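Side-chain contact in transcriptional regulator, LYSR family (Neisseria meningitidis, PDB 4AB5), which probably binds DNA through a separate helix-turn-helix domain to control methionine-biosynthesis genes, this chain being its regulatory domain: residues B[111-115]-B[116-120]. Sequence-based numbering, arbitrary orientation.
Sequences YPVPD and EMLDL
Val-113 and Pro-114 turn back on Met-117 and Leu-118 through a single turn of 3-10 helix, residues 115-117, in the regulatory domain of this LysR-type protein, whose fold is that of the periplasmic binding proteins. The turn joins strand 108-110 to helix 119-125, with Leu-118 at the N-cap position of that helix. Two successive i to i+3 backbone bonds close it: Met-117 N to Pro-114 O, 3.1 Å, and Leu-118 N to Asp-115 O, 3.0 Å. Both donors stand above the carbonyl plane, the second by 69°.

From CB, Met-117, a selenomethionine, can be followed to its tip. CB lies 3.7 Å from Val-113 CG1, the two side chains crossing at about a right angle. Beyond CG the chain bends at chi2 and again at chi3, which carries it back along the proline. SE settles 3.9 Å from Pro-114 CD, with Val-113 CG2 close by, the proline ring and the selenomethionine running side by side in the same direction; the methyl CE ends the chain beyond it.

On the exposed side, Glu-116 folds back at chi2 (63°) over the start of the turn, so that its carboxylate lies by Pro-114 CB. Lys-122 NZ, in the helix that follows, hydrogen-bonds Glu-116 O. The carboxylate of Asp-115 has its strong partner elsewhere, its OD2 forming a salt bridge with Arg-134, which ties the turn to strand 134-136, the parallel neighbour of strand 108-110. Leu-118 CD1 approaches the other oxygen, Asp-115 OD1, at 3.9 Å, the two side chains crossing at a slant. Val-113 CG1 is shared: besides Met-117 CB it meets Leu-118 CD2 at 3.9 Å, so one methyl bridges two residues of the returning chain.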
ATOM      1  N   TYR B 111     -10.216   3.048  -3.636  1.00 34.80           N
ATOM      2  CA  TYR B 111      -9.003   2.618  -4.330  1.00 34.29           C
ATOM      3  C   TYR B 111      -9.164   3.019  -5.808  1.00 39.52           C
ATOM      4  O   TYR B 111     -10.308   3.153  -6.260  1.00 37.88           O
ATOM      5  CB  TYR B 111      -8.762   1.110  -4.161  1.00 34.42           C
ATOM      6  CG  TYR B 111      -8.570   0.722  -2.714  1.00 33.95           C
ATOM      7  CD1 TYR B 111      -7.415   1.080  -2.023  1.00 34.88           C
ATOM      8  CD2 TYR B 111      -9.568   0.053  -2.013  1.00 34.78           C
ATOM      9  CE1 TYR B 111      -7.243   0.747  -0.678  1.00 35.23           C
ATOM     10  CE2 TYR B 111      -9.410  -0.280  -0.664  1.00 35.31           C
ATOM     11  CZ  TYR B 111      -8.244   0.070  -0.002  1.00 43.22           C
ATOM     12  OH  TYR B 111      -8.079  -0.253   1.323  1.00 47.07           O
ATOM     13  N   PRO B 112      -8.067   3.302  -6.562  1.00 38.65           N
ATOM     14  CA  PRO B 112      -8.225   3.778  -7.953  1.00 40.49           C
ATOM     15  C   PRO B 112      -8.528   2.623  -8.894  1.00 46.32           C
ATOM     16  O   PRO B 112      -7.664   2.119  -9.624  1.00 47.44           O
ATOM     17  CB  PRO B 112      -6.880   4.471  -8.251  1.00 41.89           C
ATOM     18  CG  PRO B 112      -6.115   4.444  -6.949  1.00 44.26           C
ATOM     19  CD  PRO B 112      -6.641   3.266  -6.200  1.00 39.12           C
ATOM     20  N   VAL B 113      -9.787   2.205  -8.858  1.00 42.77           N
ATOM     21  CA  VAL B 113     -10.281   1.038  -9.563  1.00 43.78           C
ATOM     22  C   VAL B 113     -11.733   1.296 -10.054  1.00 50.04           C
ATOM     23  O   VAL B 113     -12.390   2.191  -9.506  1.00 49.46           O
ATOM     24  CB  VAL B 113     -10.116  -0.148  -8.564  1.00 46.68           C
ATOM     25  CG1 VAL B 113     -11.421  -0.572  -7.906  1.00 46.37           C
ATOM     26  CG2 VAL B 113      -9.379  -1.317  -9.190  1.00 47.31           C
ATOM     27  N   PRO B 114     -12.252   0.607 -11.106  1.00 48.25           N
ATOM     28  CA  PRO B 114     -13.640   0.877 -11.523  1.00 49.01           C
ATOM     29  C   PRO B 114     -14.652   0.384 -10.491  1.00 52.68           C
ATOM     30  O   PRO B 114     -14.355  -0.519  -9.709  1.00 50.72           O
ATOM     31  CB  PRO B 114     -13.779   0.145 -12.868  1.00 52.03           C
ATOM     32  CG  PRO B 114     -12.458  -0.449 -13.169  1.00 56.03           C
ATOM     33  CD  PRO B 114     -11.661  -0.482 -11.909  1.00 50.43           C
ATOM     34  N   ASP B 115     -15.842   1.003 -10.486  1.00 51.04           N
ATOM     35  CA  ASP B 115     -16.965   0.731  -9.586  1.00 51.22           C
ATOM     36  C   ASP B 115     -17.389  -0.730  -9.460  1.00 57.61           C
ATOM     37  O   ASP B 115     -17.897  -1.116  -8.408  1.00 56.42           O
ATOM     38  CB  ASP B 115     -18.153   1.629  -9.941  1.00 53.63           C
ATOM     39  CG  ASP B 115     -18.118   2.999  -9.290  1.00 60.06           C
ATOM     40  OD1 ASP B 115     -17.104   3.322  -8.622  1.00 59.10           O
ATOM     41  OD2 ASP B 115     -19.112   3.731  -9.412  1.00 65.54           O
ATOM     42  N   GLU B 116     -17.121  -1.548 -10.500  1.00 57.55           N
ATOM     43  CA  GLU B 116     -17.411  -2.993 -10.571  1.00 58.92           C
ATOM     44  C   GLU B 116     -16.662  -3.749  -9.485  1.00 64.80           C
ATOM     45  O   GLU B 116     -17.202  -4.690  -8.918  1.00 65.43           O
ATOM     46  CB  GLU B 116     -17.032  -3.571 -11.951  1.00 60.92           C
ATOM     47  CG  GLU B 116     -17.860  -3.052 -13.110  1.00 69.41           C
ATOM     48  CD  GLU B 116     -17.739  -1.565 -13.375  1.00 87.75           C
ATOM     49  OE1 GLU B 116     -16.668  -1.136 -13.860  1.00 80.52           O
ATOM     50  OE2 GLU B 116     -18.691  -0.822 -13.043  1.00 81.32           O
HETATM   51  N   MSE B 117     -15.427  -3.331  -9.190  1.00 62.37           N
HETATM   52  CA  MSE B 117     -14.608  -3.949  -8.153  1.00 62.45           C
HETATM   53  C   MSE B 117     -14.919  -3.418  -6.759  1.00 61.04           C
HETATM   54  O   MSE B 117     -14.377  -3.938  -5.787  1.00 60.59           O
HETATM   55  CB  MSE B 117     -13.126  -3.766  -8.460  1.00 65.77           C
HETATM   56  CG  MSE B 117     -12.532  -4.914  -9.229  1.00 76.13           C
HETATM   57 SE   MSE B 117     -11.594  -4.243 -10.776  1.00 87.54          SE
HETATM   58  CE  MSE B 117     -12.843  -4.889 -12.189  1.00 86.02           C
ATOM     59  N   LEU B 118     -15.774  -2.393  -6.646  1.00 53.37           N
ATOM     60  CA  LEU B 118     -16.106  -1.844  -5.334  1.00 50.34           C
ATOM     61  C   LEU B 118     -17.512  -2.246  -4.890  1.00 51.85           C
ATOM     62  O   LEU B 118     -18.478  -1.910  -5.562  1.00 52.09           O
ATOM     63  CB  LEU B 118     -15.908  -0.312  -5.290  1.00 49.08           C
ATOM     64  CG  LEU B 118     -14.556   0.238  -5.736  1.00 51.58           C
ATOM     65  CD1 LEU B 118     -14.659   1.704  -6.071  1.00 51.23           C
ATOM     66  CD2 LEU B 118     -13.487  -0.009  -4.696  1.00 51.26           C
ATOM     67  N   ASP B 119     -17.613  -2.964  -3.751  1.00 46.62           N
ATOM     68  CA  ASP B 119     -18.854  -3.473  -3.161  1.00 46.68           C
ATOM     69  C   ASP B 119     -19.910  -2.421  -2.880  1.00 49.65           C
ATOM     70  O   ASP B 119     -21.057  -2.620  -3.279  1.00 50.90           O
ATOM     71  CB  ASP B 119     -18.575  -4.333  -1.927  1.00 48.63           C
ATOM     72  CG  ASP B 119     -18.400  -5.822  -2.210  1.00 66.25           C
ATOM     73  OD1 ASP B 119     -17.944  -6.173  -3.315  1.00 67.59           O
ATOM     74  OD2 ASP B 119     -18.692  -6.626  -1.317  1.00 75.93           O
ATOM     75  N   LEU B 120     -19.537  -1.298  -2.228  1.00 44.64           N
ATOM     76  CA  LEU B 120     -20.465  -0.196  -1.939  1.00 44.19           C
ATOM     77  C   LEU B 120     -21.096   0.390  -3.224  1.00 48.86           C
ATOM     78  O   LEU B 120     -22.313   0.259  -3.351  1.00 48.65           O
ATOM     79  CB  LEU B 120     -19.854   0.884  -1.014  1.00 42.49           C
ATOM     80  CG  LEU B 120     -20.607   2.235  -0.953  1.00 45.97           C
ATOM     81  CD1 LEU B 120     -21.836   2.152  -0.083  1.00 45.87           C
ATOM     82  CD2 LEU B 120     -19.707   3.327  -0.472  1.00 47.16           C
TER